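Local atomic coordinates of protein interacting with Hsp90 1 (Saccharomyces cerevisiae, PDB entry 4CHH), a protein that takes part in pre-rRNA processing, is required for the NOP58-snoRNA interaction, and belongs to the R2TP complex, interacting with Hsp90 and helping recruit Tel2 to it. Residues F38-K43 against W138-C143; Y111-C116 against D147-C152; K43-N48 against R153-F158. All coordinates share one frame; numbering follows the deposited sequence.

Contact 1 (F38-K43 against W138-C143)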
ATOM      1  N   PHE A  38      -8.805   2.482   3.157  1.00 15.88           N
ATOM      2  CA  PHE A  38      -8.864   1.623   4.352  1.00 14.95           C
ATOM      3  C   PHE A  38      -7.452   1.383   4.929  1.00 18.21           C
ATOM      4  O   PHE A  38      -6.472   1.856   4.366  1.00 18.55           O
ATOM      5  CB  PHE A  38      -9.635   0.306   4.059  1.00 15.58           C
ATOM      6  CG  PHE A  38      -8.913  -0.652   3.139  1.00 16.21           C
ATOM      7  CD1 PHE A  38      -9.023  -0.529   1.755  1.00 18.66           C
ATOM      8  CD2 PHE A  38      -8.164  -1.709   3.655  1.00 16.72           C
ATOM      9  CE1 PHE A  38      -8.383  -1.433   0.906  1.00 18.01           C
ATOM     10  CE2 PHE A  38      -7.532  -2.616   2.806  1.00 19.15           C
ATOM     11  CZ  PHE A  38      -7.635  -2.461   1.436  1.00 17.79           C
ATOM     12  N   VAL A  39      -7.370   0.724   6.092  1.00 15.72           N
ATOM     13  CA  VAL A  39      -6.128   0.480   6.856  1.00 14.73           C
ATOM     14  C   VAL A  39      -5.858  -1.000   7.063  1.00 15.64           C
ATOM     15  O   VAL A  39      -6.772  -1.775   7.372  1.00 14.19           O
ATOM     16  CB  VAL A  39      -6.201   1.180   8.262  1.00 18.49           C
ATOM     17  CG1 VAL A  39      -4.952   0.912   9.111  1.00 18.53           C
ATOM     18  CG2 VAL A  39      -6.402   2.677   8.129  1.00 18.83           C
ATOM     19  N   ILE A  40      -4.576  -1.363   6.984  1.00 13.34           N
ATOM     20  CA  ILE A  40      -4.085  -2.702   7.327  1.00 12.96           C
ATOM     21  C   ILE A  40      -3.279  -2.515   8.593  1.00 18.31           C
ATOM     22  O   ILE A  40      -2.358  -1.700   8.613  1.00 19.81           O
ATOM     23  CB  ILE A  40      -3.247  -3.406   6.213  1.00 15.63           C
ATOM     24  CG1 ILE A  40      -3.903  -3.346   4.808  1.00 15.43           C
ATOM     25  CG2 ILE A  40      -2.854  -4.831   6.618  1.00 15.61           C
ATOM     26  CD1 ILE A  40      -2.869  -3.510   3.622  1.00 16.15           C
ATOM     27  N   LYS A  41      -3.605  -3.252   9.641  1.00 14.39           N
ATOM     28  CA  LYS A  41      -2.832  -3.208  10.877  1.00 13.83           C
ATOM     29  C   LYS A  41      -2.038  -4.495  10.956  1.00 16.97           C
ATOM     30  O   LYS A  41      -2.573  -5.560  10.689  1.00 15.94           O
ATOM     31  CB  LYS A  41      -3.758  -3.029  12.089  1.00 16.08           C
ATOM     32  CG  LYS A  41      -3.051  -2.900  13.416  1.00 26.99           C
ATOM     33  CD  LYS A  41      -4.077  -2.669  14.506  1.00 28.67           C
ATOM     34  CE  LYS A  41      -3.688  -3.311  15.803  1.00 39.11           C
ATOM     35  NZ  LYS A  41      -4.792  -3.234  16.797  1.00 40.78           N
ATOM     36  N   THR A  42      -0.750  -4.398  11.248  1.00 14.45           N
ATOM     37  CA  THR A  42       0.088  -5.579  11.361  1.00 15.15           C
ATOM     38  C   THR A  42       1.122  -5.310  12.445  1.00 17.69           C
ATOM     39  O   THR A  42       0.961  -4.384  13.251  1.00 16.95           O
ATOM     40  CB  THR A  42       0.666  -6.033   9.959  1.00 23.59           C
ATOM     41  OG1 THR A  42       1.501  -7.176  10.117  1.00 21.21           O
ATOM     42  CG2 THR A  42       1.443  -4.969   9.267  1.00 20.64           C
ATOM     43  N   LYS A  43       2.160  -6.142  12.476  1.00 15.02           N
ATOM     44  CA  LYS A  43       3.241  -6.141  13.446  1.00 15.21           C
ATOM     45  C   LYS A  43       4.608  -6.214  12.740  1.00 17.57           C
ATOM     46  O   LYS A  43       4.789  -6.998  11.808  1.00 15.58           O
ATOM     47  CB  LYS A  43       3.033  -7.371  14.365  1.00 16.81           C
ATOM     48  CG  LYS A  43       3.845  -7.335  15.642  1.00 28.68           C
ATOM     49  CD  LYS A  43       3.510  -8.514  16.550  1.00 29.96           C
ATOM     50  CE  LYS A  43       4.449  -8.575  17.726  1.00 37.61           C
ATOM     51  NZ  LYS A  43       4.171  -7.495  18.713  1.00 43.05           N
ATOM     52  N   TRP A 138       0.129  -7.731  -1.464  1.00 13.11           N
ATOM     53  CA  TRP A 138       0.999  -6.876  -2.296  1.00 13.07           C
ATOM     54  C   TRP A 138       1.436  -5.610  -1.564  1.00 16.42           C
ATOM     55  O   TRP A 138       2.587  -5.188  -1.719  1.00 14.42           O
ATOM     56  CB  TRP A 138       0.308  -6.483  -3.590  1.00 12.68           C
ATOM     57  CG  TRP A 138       0.256  -7.581  -4.614  1.00 13.87           C
ATOM     58  CD1 TRP A 138       1.109  -8.645  -4.732  1.00 16.46           C
ATOM     59  CD2 TRP A 138      -0.701  -7.714  -5.668  1.00 13.79           C
ATOM     60  NE1 TRP A 138       0.722  -9.451  -5.777  1.00 14.91           N
ATOM     61  CE2 TRP A 138      -0.352  -8.874  -6.409  1.00 17.24           C
ATOM     62  CE3 TRP A 138      -1.776  -6.925  -6.115  1.00 14.63           C
ATOM     63  CZ2 TRP A 138      -1.051  -9.267  -7.554  1.00 16.13           C
ATOM     64  CZ3 TRP A 138      -2.511  -7.358  -7.212  1.00 15.60           C
ATOM     65  CH2 TRP A 138      -2.152  -8.517  -7.913  1.00 16.25           C
ATOM     66  N   CYS A 139       0.514  -5.008  -0.773  1.00 11.49           N
ATOM     67  CA  CYS A 139       0.803  -3.825   0.050  1.00 12.60           C
ATOM     68  C   CYS A 139       1.812  -4.174   1.132  1.00 16.17           C
ATOM     69  O   CYS A 139       2.763  -3.427   1.321  1.00 16.57           O
ATOM     70  CB  CYS A 139      -0.477  -3.238   0.644  1.00 12.86           C
ATOM     71  SG  CYS A 139      -1.543  -2.453  -0.576  1.00 18.14           S
ATOM     72  N   LEU A 140       1.647  -5.331   1.806  1.00 13.49           N
ATOM     73  CA  LEU A 140       2.596  -5.783   2.813  1.00 13.68           C
ATOM     74  C   LEU A 140       3.969  -6.018   2.187  1.00 15.12           C
ATOM     75  O   LEU A 140       4.964  -5.564   2.731  1.00 12.08           O
ATOM     76  CB  LEU A 140       2.110  -7.071   3.503  1.00 14.15           C
ATOM     77  CG  LEU A 140       0.873  -6.925   4.397  1.00 19.73           C
ATOM     78  CD1 LEU A 140       0.154  -8.254   4.542  1.00 18.86           C
ATOM     79  CD2 LEU A 140       1.226  -6.331   5.742  1.00 20.24           C
ATOM     80  N   GLU A 141       4.020  -6.720   1.037  1.00 12.58           N
ATOM     81  CA  GLU A 141       5.288  -6.964   0.336  1.00 12.12           C
ATOM     82  C   GLU A 141       5.940  -5.662  -0.097  1.00 16.53           C
ATOM     83  O   GLU A 141       7.162  -5.552  -0.042  1.00 16.72           O
ATOM     84  CB  GLU A 141       5.071  -7.857  -0.903  1.00 12.28           C
ATOM     85  CG  GLU A 141       4.673  -9.278  -0.533  1.00 19.54           C
ATOM     86  CD  GLU A 141       4.319 -10.221  -1.680  1.00 39.26           C
ATOM     87  OE1 GLU A 141       3.884  -9.751  -2.757  1.00 27.97           O
ATOM     88  OE2 GLU A 141       4.411 -11.449  -1.466  1.00 36.05           O
ATOM     89  N   SER A 142       5.132  -4.669  -0.527  1.00 14.18           N
ATOM     90  CA  SER A 142       5.681  -3.377  -0.964  1.00 14.26           C
ATOM     91  C   SER A 142       6.448  -2.676   0.142  1.00 16.30           C
ATOM     92  O   SER A 142       7.503  -2.123  -0.147  1.00 15.17           O
ATOM     93  CB  SER A 142       4.595  -2.457  -1.511  1.00 17.55           C
ATOM     94  OG  SER A 142       3.982  -3.100  -2.612  1.00 32.31           O
ATOM     95  N   CYS A 143       5.936  -2.682   1.400  1.00 13.96           N
ATOM     96  CA  CYS A 143       6.641  -2.020   2.512  1.00 13.54           C
ATOM     97  C   CYS A 143       7.885  -2.802   2.864  1.00 14.70           C
ATOM     98  O   CYS A 143       8.923  -2.208   3.159  1.00 13.59           O
ATOM     99  CB  CYS A 143       5.717  -1.842   3.719  1.00 13.73           C
ATOM    100  SG  CYS A 143       4.173  -0.973   3.323  1.00 17.45           S
TER

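Contact 2 (Y111-C116 against D147-C152)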
ATOM      1  N   TYR A 111       4.699   2.281  13.263  1.00 18.95           N
ATOM      2  CA  TYR A 111       5.173   2.686  11.939  1.00 17.43           C
ATOM      3  C   TYR A 111       4.073   2.667  10.932  1.00 19.55           C
ATOM      4  O   TYR A 111       3.232   1.777  10.930  1.00 20.59           O
ATOM      5  CB  TYR A 111       6.370   1.834  11.501  1.00 18.01           C
ATOM      6  CG  TYR A 111       7.392   1.740  12.608  1.00 19.84           C
ATOM      7  CD1 TYR A 111       8.013   2.885  13.113  1.00 21.13           C
ATOM      8  CD2 TYR A 111       7.680   0.524  13.211  1.00 20.13           C
ATOM      9  CE1 TYR A 111       8.891   2.812  14.190  1.00 20.39           C
ATOM     10  CE2 TYR A 111       8.605   0.432  14.246  1.00 20.54           C
ATOM     11  CZ  TYR A 111       9.194   1.579  14.744  1.00 22.60           C
ATOM     12  OH  TYR A 111      10.087   1.468  15.770  1.00 19.61           O
ATOM     13  N   VAL A 112       4.029   3.722  10.136  1.00 13.69           N
ATOM     14  CA  VAL A 112       2.957   3.964   9.180  1.00 13.83           C
ATOM     15  C   VAL A 112       3.516   4.140   7.762  1.00 19.09           C
ATOM     16  O   VAL A 112       4.433   4.925   7.548  1.00 19.06           O
ATOM     17  CB  VAL A 112       2.111   5.203   9.618  1.00 17.52           C
ATOM     18  CG1 VAL A 112       0.962   5.480   8.656  1.00 18.09           C
ATOM     19  CG2 VAL A 112       1.587   5.053  11.050  1.00 16.37           C
ATOM     20  N   TRP A 113       2.926   3.420   6.800  1.00 15.77           N
ATOM     21  CA  TRP A 113       3.215   3.539   5.369  1.00 15.26           C
ATOM     22  C   TRP A 113       1.943   3.829   4.628  1.00 16.89           C
ATOM     23  O   TRP A 113       0.880   3.344   5.026  1.00 16.37           O
ATOM     24  CB  TRP A 113       3.783   2.223   4.792  1.00 14.12           C
ATOM     25  CG  TRP A 113       5.219   1.920   5.046  1.00 14.84           C
ATOM     26  CD1 TRP A 113       6.251   2.130   4.181  1.00 16.92           C
ATOM     27  CD2 TRP A 113       5.756   1.131   6.131  1.00 14.84           C
ATOM     28  NE1 TRP A 113       7.408   1.569   4.681  1.00 16.05           N
ATOM     29  CE2 TRP A 113       7.135   0.943   5.868  1.00 17.51           C
ATOM     30  CE3 TRP A 113       5.208   0.576   7.303  1.00 16.16           C
ATOM     31  CZ2 TRP A 113       7.981   0.243   6.742  1.00 17.00           C
ATOM     32  CZ3 TRP A 113       6.043  -0.133   8.167  1.00 18.03           C
ATOM     33  CH2 TRP A 113       7.410  -0.307   7.880  1.00 18.55           C
ATOM     34  N   ASP A 114       2.039   4.542   3.510  1.00 12.49           N
ATOM     35  CA  ASP A 114       0.868   4.732   2.643  1.00 10.93           C
ATOM     36  C   ASP A 114       1.116   3.901   1.393  1.00 14.01           C
ATOM     37  O   ASP A 114       2.228   3.930   0.872  1.00 13.96           O
ATOM     38  CB  ASP A 114       0.607   6.207   2.272  1.00 11.16           C
ATOM     39  CG  ASP A 114       0.502   7.169   3.448  1.00 24.60           C
ATOM     40  OD1 ASP A 114      -0.091   6.790   4.479  1.00 25.24           O
ATOM     41  OD2 ASP A 114       1.028   8.298   3.340  1.00 26.85           O
ATOM     42  N   CYS A 115       0.124   3.150   0.943  1.00 10.30           N
ATOM     43  CA  CYS A 115       0.211   2.333  -0.284  1.00 11.73           C
ATOM     44  C   CYS A 115      -0.899   2.810  -1.208  1.00 15.91           C
ATOM     45  O   CYS A 115      -2.064   2.507  -0.959  1.00 16.35           O
ATOM     46  CB  CYS A 115       0.074   0.838   0.038  1.00 12.99           C
ATOM     47  SG  CYS A 115       1.554   0.094   0.759  1.00 17.42           S
ATOM     48  N   CYS A 116      -0.542   3.577  -2.250  1.00 13.54           N
ATOM     49  CA  CYS A 116      -1.475   4.213  -3.160  1.00 13.70           C
ATOM     50  C   CYS A 116      -1.628   3.435  -4.454  1.00 15.99           C
ATOM     51  O   CYS A 116      -0.652   3.131  -5.138  1.00 18.05           O
ATOM     52  CB  CYS A 116      -1.036   5.656  -3.429  1.00 14.60           C
ATOM     53  SG  CYS A 116      -2.322   6.706  -4.134  1.00 18.56           S
ATOM     54  N   ASP A 147      11.670  -0.964   2.486  1.00 14.75           N
ATOM     55  CA  ASP A 147      12.387  -0.649   3.709  1.00 14.81           C
ATOM     56  C   ASP A 147      13.079  -1.842   4.383  1.00 19.48           C
ATOM     57  O   ASP A 147      13.587  -1.665   5.486  1.00 19.39           O
ATOM     58  CB  ASP A 147      11.422   0.053   4.691  1.00 16.85           C
ATOM     59  CG  ASP A 147      11.211   1.507   4.301  1.00 20.14           C
ATOM     60  OD1 ASP A 147      12.195   2.283   4.349  1.00 23.24           O
ATOM     61  OD2 ASP A 147      10.082   1.856   3.868  1.00 20.44           O
ATOM     62  N   SER A 148      13.202  -3.007   3.705  1.00 17.18           N
ATOM     63  CA  SER A 148      13.835  -4.237   4.252  1.00 16.87           C
ATOM     64  C   SER A 148      13.287  -4.614   5.635  1.00 18.03           C
ATOM     65  O   SER A 148      14.049  -4.890   6.556  1.00 16.26           O
ATOM     66  CB  SER A 148      15.353  -4.120   4.322  1.00 17.93           C
ATOM     67  OG  SER A 148      15.864  -4.129   3.007  1.00 18.62           O
ATOM     68  N   VAL A 149      11.961  -4.648   5.760  1.00 15.33           N
ATOM     69  CA  VAL A 149      11.300  -5.040   7.003  1.00 13.69           C
ATOM     70  C   VAL A 149      10.607  -6.350   6.767  1.00 17.27           C
ATOM     71  O   VAL A 149      10.420  -6.730   5.621  1.00 16.03           O
ATOM     72  CB  VAL A 149      10.308  -3.942   7.528  1.00 16.65           C
ATOM     73  CG1 VAL A 149      11.057  -2.651   7.868  1.00 15.26           C
ATOM     74  CG2 VAL A 149       9.149  -3.673   6.545  1.00 15.91           C
ATOM     75  N   VAL A 150      10.227  -7.052   7.846  1.00 15.79           N
ATOM     76  CA  VAL A 150       9.463  -8.297   7.753  1.00 15.79           C
ATOM     77  C   VAL A 150       8.195  -8.024   8.543  1.00 17.15           C
ATOM     78  O   VAL A 150       8.298  -7.594   9.690  1.00 16.09           O
ATOM     79  CB  VAL A 150      10.250  -9.567   8.215  1.00 20.17           C
ATOM     80  CG1 VAL A 150       9.351 -10.812   8.199  1.00 19.41           C
ATOM     81  CG2 VAL A 150      11.500  -9.793   7.337  1.00 20.25           C
ATOM     82  N   LEU A 151       7.013  -8.152   7.906  1.00 13.63           N
ATOM     83  CA  LEU A 151       5.727  -7.859   8.578  1.00 13.74           C
ATOM     84  C   LEU A 151       4.943  -9.142   8.817  1.00 18.29           C
ATOM     85  O   LEU A 151       5.030 -10.053   8.014  1.00 17.90           O
ATOM     86  CB  LEU A 151       4.890  -6.838   7.758  1.00 12.68           C
ATOM     87  CG  LEU A 151       5.609  -5.477   7.436  1.00 13.26           C
ATOM     88  CD1 LEU A 151       4.775  -4.610   6.501  1.00 12.52           C
ATOM     89  CD2 LEU A 151       5.988  -4.723   8.685  1.00 11.44           C
ATOM     90  N   CYS A 152       4.246  -9.237   9.953  1.00 16.43           N
ATOM     91  CA  CYS A 152       3.466 -10.423  10.339  1.00 17.57           C
ATOM     92  C   CYS A 152       2.212 -10.579   9.470  1.00 21.28           C
ATOM     93  O   CYS A 152       1.493  -9.610   9.242  1.00 21.15           O
ATOM     94  CB  CYS A 152       3.096 -10.382  11.823  1.00 17.59           C
ATOM     95  SG  CYS A 152       2.444 -11.955  12.448  1.00 21.48           S
TER

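Contact 3 (K43-N48 against R153-F158)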
ATOM      1  N   LYS A  43       2.160  -6.142  12.476  1.00 15.02           N
ATOM      2  CA  LYS A  43       3.241  -6.141  13.446  1.00 15.21           C
ATOM      3  C   LYS A  43       4.608  -6.214  12.740  1.00 17.57           C
ATOM      4  O   LYS A  43       4.789  -6.998  11.808  1.00 15.58           O
ATOM      5  CB  LYS A  43       3.033  -7.371  14.365  1.00 16.81           C
ATOM      6  CG  LYS A  43       3.845  -7.335  15.642  1.00 28.68           C
ATOM      7  CD  LYS A  43       3.510  -8.514  16.550  1.00 29.96           C
ATOM      8  CE  LYS A  43       4.449  -8.575  17.726  1.00 37.61           C
ATOM      9  NZ  LYS A  43       4.171  -7.495  18.713  1.00 43.05           N
ATOM     10  N   LEU A  44       5.569  -5.414  13.186  1.00 15.66           N
ATOM     11  CA  LEU A  44       6.929  -5.478  12.610  1.00 14.92           C
ATOM     12  C   LEU A  44       7.691  -6.695  13.213  1.00 20.68           C
ATOM     13  O   LEU A  44       7.868  -6.746  14.424  1.00 21.35           O
ATOM     14  CB  LEU A  44       7.669  -4.166  12.920  1.00 14.44           C
ATOM     15  CG  LEU A  44       9.144  -4.054  12.470  1.00 18.06           C
ATOM     16  CD1 LEU A  44       9.272  -4.051  10.960  1.00 17.69           C
ATOM     17  CD2 LEU A  44       9.784  -2.805  13.060  1.00 18.17           C
ATOM     18  N   LEU A  45       8.099  -7.682  12.400  1.00 17.46           N
ATOM     19  CA  LEU A  45       8.811  -8.824  12.988  1.00 18.50           C
ATOM     20  C   LEU A  45      10.320  -8.567  13.032  1.00 24.48           C
ATOM     21  O   LEU A  45      10.984  -8.948  14.001  1.00 24.03           O
ATOM     22  CB  LEU A  45       8.513 -10.145  12.262  1.00 17.77           C
ATOM     23  CG  LEU A  45       7.039 -10.606  12.244  1.00 21.27           C
ATOM     24  CD1 LEU A  45       6.902 -11.912  11.473  1.00 20.25           C
ATOM     25  CD2 LEU A  45       6.431 -10.718  13.684  1.00 22.94           C
ATOM     26  N   SER A  46      10.863  -7.958  11.981  1.00 21.43           N
ATOM     27  CA  SER A  46      12.299  -7.653  11.934  1.00 21.66           C
ATOM     28  C   SER A  46      12.540  -6.517  10.968  1.00 23.11           C
ATOM     29  O   SER A  46      11.706  -6.278  10.116  1.00 20.34           O
ATOM     30  CB  SER A  46      13.122  -8.891  11.573  1.00 24.86           C
ATOM     31  OG  SER A  46      12.812  -9.324  10.267  1.00 29.50           O
ATOM     32  N   ALA A  47      13.647  -5.786  11.154  1.00 21.03           N
ATOM     33  CA  ALA A  47      14.046  -4.614  10.389  1.00 21.46           C
ATOM     34  C   ALA A  47      15.523  -4.771  10.035  1.00 27.20           C
ATOM     35  O   ALA A  47      16.371  -4.757  10.918  1.00 30.05           O
ATOM     36  CB  ALA A  47      13.805  -3.357  11.226  1.00 21.75           C
ATOM     37  N   ASN A  48      15.822  -4.996   8.766  1.00 20.62           N
ATOM     38  CA  ASN A  48      17.172  -5.280   8.315  1.00 19.16           C
ATOM     39  C   ASN A  48      17.656  -4.165   7.373  1.00 20.90           C
ATOM     40  O   ASN A  48      18.578  -4.369   6.580  1.00 22.81           O
ATOM     41  CB  ASN A  48      17.150  -6.694   7.632  1.00 21.64           C
ATOM     42  CG  ASN A  48      16.540  -7.762   8.556  1.00 47.06           C
ATOM     43  OD1 ASN A  48      17.212  -8.313   9.444  1.00 47.27           O
ATOM     44  ND2 ASN A  48      15.224  -7.990   8.464  1.00 31.80           N
ATOM     45  N   ARG A 153       1.985 -11.802   8.970  1.00 18.74           N
ATOM     46  CA  ARG A 153       0.814 -12.190   8.184  1.00 18.66           C
ATOM     47  C   ARG A 153      -0.280 -12.762   9.115  1.00 22.51           C
ATOM     48  O   ARG A 153      -1.421 -12.895   8.695  1.00 24.05           O
ATOM     49  CB  ARG A 153       1.199 -13.225   7.077  1.00 19.96           C
ATOM     50  CG  ARG A 153       2.279 -12.736   6.050  1.00 22.10           C
ATOM     51  CD  ARG A 153       1.893 -11.432   5.371  1.00 20.17           C
ATOM     52  NE  ARG A 153       2.647 -11.170   4.135  1.00 24.04           N
ATOM     53  CZ  ARG A 153       3.786 -10.496   4.058  1.00 22.99           C
ATOM     54  NH1 ARG A 153       4.376 -10.051   5.159  1.00 18.59           N
ATOM     55  NH2 ARG A 153       4.359 -10.280   2.879  1.00 19.18           N
ATOM     56  N   ASP A 154       0.046 -13.075  10.366  1.00 18.79           N
ATOM     57  CA  ASP A 154      -0.950 -13.651  11.300  1.00 19.14           C
ATOM     58  C   ASP A 154      -1.574 -12.578  12.182  1.00 24.02           C
ATOM     59  O   ASP A 154      -2.802 -12.534  12.318  1.00 23.42           O
ATOM     60  CB  ASP A 154      -0.317 -14.747  12.184  1.00 21.12           C
ATOM     61  CG  ASP A 154       0.379 -15.865  11.422  1.00 31.12           C
ATOM     62  OD1 ASP A 154      -0.059 -16.180  10.306  1.00 32.31           O
ATOM     63  OD2 ASP A 154       1.372 -16.401  11.940  1.00 38.55           O
ATOM     64  N   ARG A 155      -0.735 -11.717  12.792  1.00 21.63           N
ATOM     65  CA  ARG A 155      -1.221 -10.645  13.662  1.00 22.20           C
ATOM     66  C   ARG A 155      -1.632  -9.497  12.784  1.00 25.90           C
ATOM     67  O   ARG A 155      -1.012  -8.448  12.773  1.00 27.33           O
ATOM     68  CB  ARG A 155      -0.164 -10.240  14.695  1.00 22.31           C
ATOM     69  CG  ARG A 155      -0.234 -11.050  15.977  1.00 30.14           C
ATOM     70  CD  ARG A 155       0.729 -12.202  15.956  1.00 43.23           C
ATOM     71  NE  ARG A 155       1.643 -12.127  17.091  1.00 56.92           N
ATOM     72  CZ  ARG A 155       2.965 -12.202  16.997  1.00 66.69           C
ATOM     73  NH1 ARG A 155       3.549 -12.354  15.813  1.00 60.57           N
ATOM     74  NH2 ARG A 155       3.717 -12.123  18.088  1.00 38.89           N
ATOM     75  N   ILE A 156      -2.665  -9.731  12.011  1.00 23.78           N
ATOM     76  CA  ILE A 156      -3.194  -8.813  11.013  1.00 24.34           C
ATOM     77  C   ILE A 156      -4.651  -8.477  11.353  1.00 27.30           C
ATOM     78  O   ILE A 156      -5.408  -9.348  11.808  1.00 28.38           O
ATOM     79  CB  ILE A 156      -3.020  -9.437   9.614  1.00 28.21           C
ATOM     80  CG1 ILE A 156      -3.275  -8.424   8.481  1.00 29.50           C
ATOM     81  CG2 ILE A 156      -3.819 -10.760   9.432  1.00 30.45           C
ATOM     82  CD1 ILE A 156      -2.562  -8.805   7.134  1.00 38.41           C
ATOM     83  N   ALA A 157      -5.004  -7.194  11.199  1.00 18.85           N
ATOM     84  CA  ALA A 157      -6.340  -6.692  11.468  1.00 16.20           C
ATOM     85  C   ALA A 157      -6.711  -5.578  10.486  1.00 16.30           C
ATOM     86  O   ALA A 157      -5.843  -4.998   9.822  1.00 16.42           O
ATOM     87  CB  ALA A 157      -6.457  -6.208  12.920  1.00 16.00           C
ATOM     88  N   PHE A 158      -8.010  -5.290  10.396  1.00 14.07           N
ATOM     89  CA  PHE A 158      -8.565  -4.280   9.506  1.00 14.47           C
ATOM     90  C   PHE A 158      -9.410  -3.280  10.297  1.00 17.59           C
ATOM     91  O   PHE A 158     -10.636  -3.421  10.381  1.00 17.35           O
ATOM     92  CB  PHE A 158      -9.355  -4.920   8.332  1.00 15.99           C
ATOM     93  CG  PHE A 158      -8.478  -5.869   7.542  1.00 16.98           C
ATOM     94  CD1 PHE A 158      -7.572  -5.383   6.600  1.00 18.59           C
ATOM     95  CD2 PHE A 158      -8.469  -7.236   7.826  1.00 19.77           C
ATOM     96  CE1 PHE A 158      -6.705  -6.257   5.920  1.00 20.75           C
ATOM     97  CE2 PHE A 158      -7.590  -8.112   7.159  1.00 22.92           C
ATOM     98  CZ  PHE A 158      -6.723  -7.616   6.200  1.00 20.90           C
TER

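Contact 1 (F38-K43 against W138-C143)
Ile40 and Thr42 on the strand meet Cys139 and Leu140 on the helix, and every touch between the two segments is apolar. Ile40 CD1 points at the helix and stops 3.8 Å from Cys139 CB, close to the helix backbone. The CG1 branch lies beside the backbone N (chi1 -48°), which leaves CG2 anti to that N and facing the leucine, with Ile40 CG2 at a looser 4.4 Å from Leu140 CD2. That same methyl, Leu140 CD2, lies 3.8 Å from Thr42 CG2, so one leucine branch serves two strand residues. With Thr42 OG1 anti to the backbone N (chi1 179°) and hydrogen-bonded to Cys152 O, CG2 falls between the backbone N and the carbonyl carbon and faces the leucine.

No hydrogen bond crosses between the two segments. Inside the helix, Trp138 O accepts from Ser142 N and, at 2.7 Å, from Ser142 OG; the two donors grip it from opposite faces of the carbonyl plane.

The segment axes approach to 10.8 Å and cross at -60°, a distance spanned by side chains alone. Around this buried site helix 129-147 covers more of the same sheet: Leu140 also packs on Ile61 of strand 58-66 and Leu151 of strand 149-151, and Cys139 on Cys115 of strand 109-118.

Contact 2 (Y111-C116 against D147-C152)
Trp113 and Asp147 make the one hydrogen bond of this contact, and the measurements describe a good one: Trp113 NE1 donates to Asp147 OD2 over 2.8 Å, with an N-H...O angle of 165°. The oxygen lies almost in the plane of the indole, at its edge, as an N-H donor requires. The carboxylate is less ideally placed, since OD2 is approached on its anti side and 29° out of the carboxylate plane; ring and carboxylate planes are turned 53° against each other. The two side chains run past one another in opposite directions, which brings Asp147 CB to 4.0 Å from Trp113 CZ2.

At the far end of the six-membered ring, Val149 CG2 touches Trp113 CH2, also at 4.0 Å, approaching obliquely. Its place between the backbone N and the carbonyl carbon of the valine sets that methyl against the ring. This part is close: the buried indole is held by its N-H and bounded by a methyl, while Cys143 and Val59 pack on it from the helix and from strand 58-66.

Elsewhere the fit is looser. Leu151 has its CB directed toward segment 111-116, yet its side chain comes no nearer than 4.6 Å. Asp147 is partly exposed, and a 1,2-ethanediol molecule, probably from the crystallisation liquor, lies about 3 Å from the side chain of Val149.

Ser148, the first residue after helix 129-147 to leave helical angles, has positive phi and turns the chain toward strand 149-151. This helix-to-strand connection lies over the sheet of the PIH1 N-terminal domain, with Asp147 bonded to the indole N-H of strand 109-118.

Contact 3 (K43-N48 against R153-F158)
Lys43 NZ is hydrogen-bonded to Gly56 O, and it is the methylenes of the lysine that meet Arg155. Lys43 CD stands over the centre of the guanidinium face, 3.7 Å above its plane, and Lys43 CE comes within 3.6 Å of Arg155 NH2. An extended chain with CG anti to the backbone N (chi1 -165°) carries the methylenes there; only the last torsion bends. Lys43 NZ and Arg155 NH2 remain 4.7 Å apart, a like-charge proximity that the glycine carbonyl and surrounding solvent would be expected to ease.

Leu45 adds a second van der Waals touch, its CD2 lying 3.9 Å from Arg155 NH1, obliquely. Arg155 itself is bent at chi2 and chi3, folding its flat group back against the strand.

Replacing Lys43 by alanine removes the methylenes and the ammonium group, which would probably leave the guanidinium face without its cover and Gly56 O without its partner.

The contact lies at the surface, and two backbone irregularities frame it: Arg155 is the centre of an inverse gamma turn, with a weak Ile156 N to Asp154 O bond of 2.8 Å, while Leu45 and Ser46 together face Val150 in a classic beta bulge.

How the contacts relate
The three contacts form one continuous region of the PIH1 N-terminal domain, the N-terminal part of the protein. The centres of contacts 1 and 2 are about 6 Å apart, those of 1 and 3 about 8 Å, and those of 2 and 3 about 9 Å. Strand 29-47 supplies one side of contacts 1 and 3, which share Lys43, and pairs antiparallel with strand 149-151 of contact 2. Along the chain the order is 38-43, 43-48, 111-116, 138-143, 147-152, 153-158, so helix 129-147, the following strand and the loop beyond pack onto strand 29-47 and its sheet, joining distant parts of the chain into one domain. Contacts 1 and 2 are buried; contact 3 continues them to the surface.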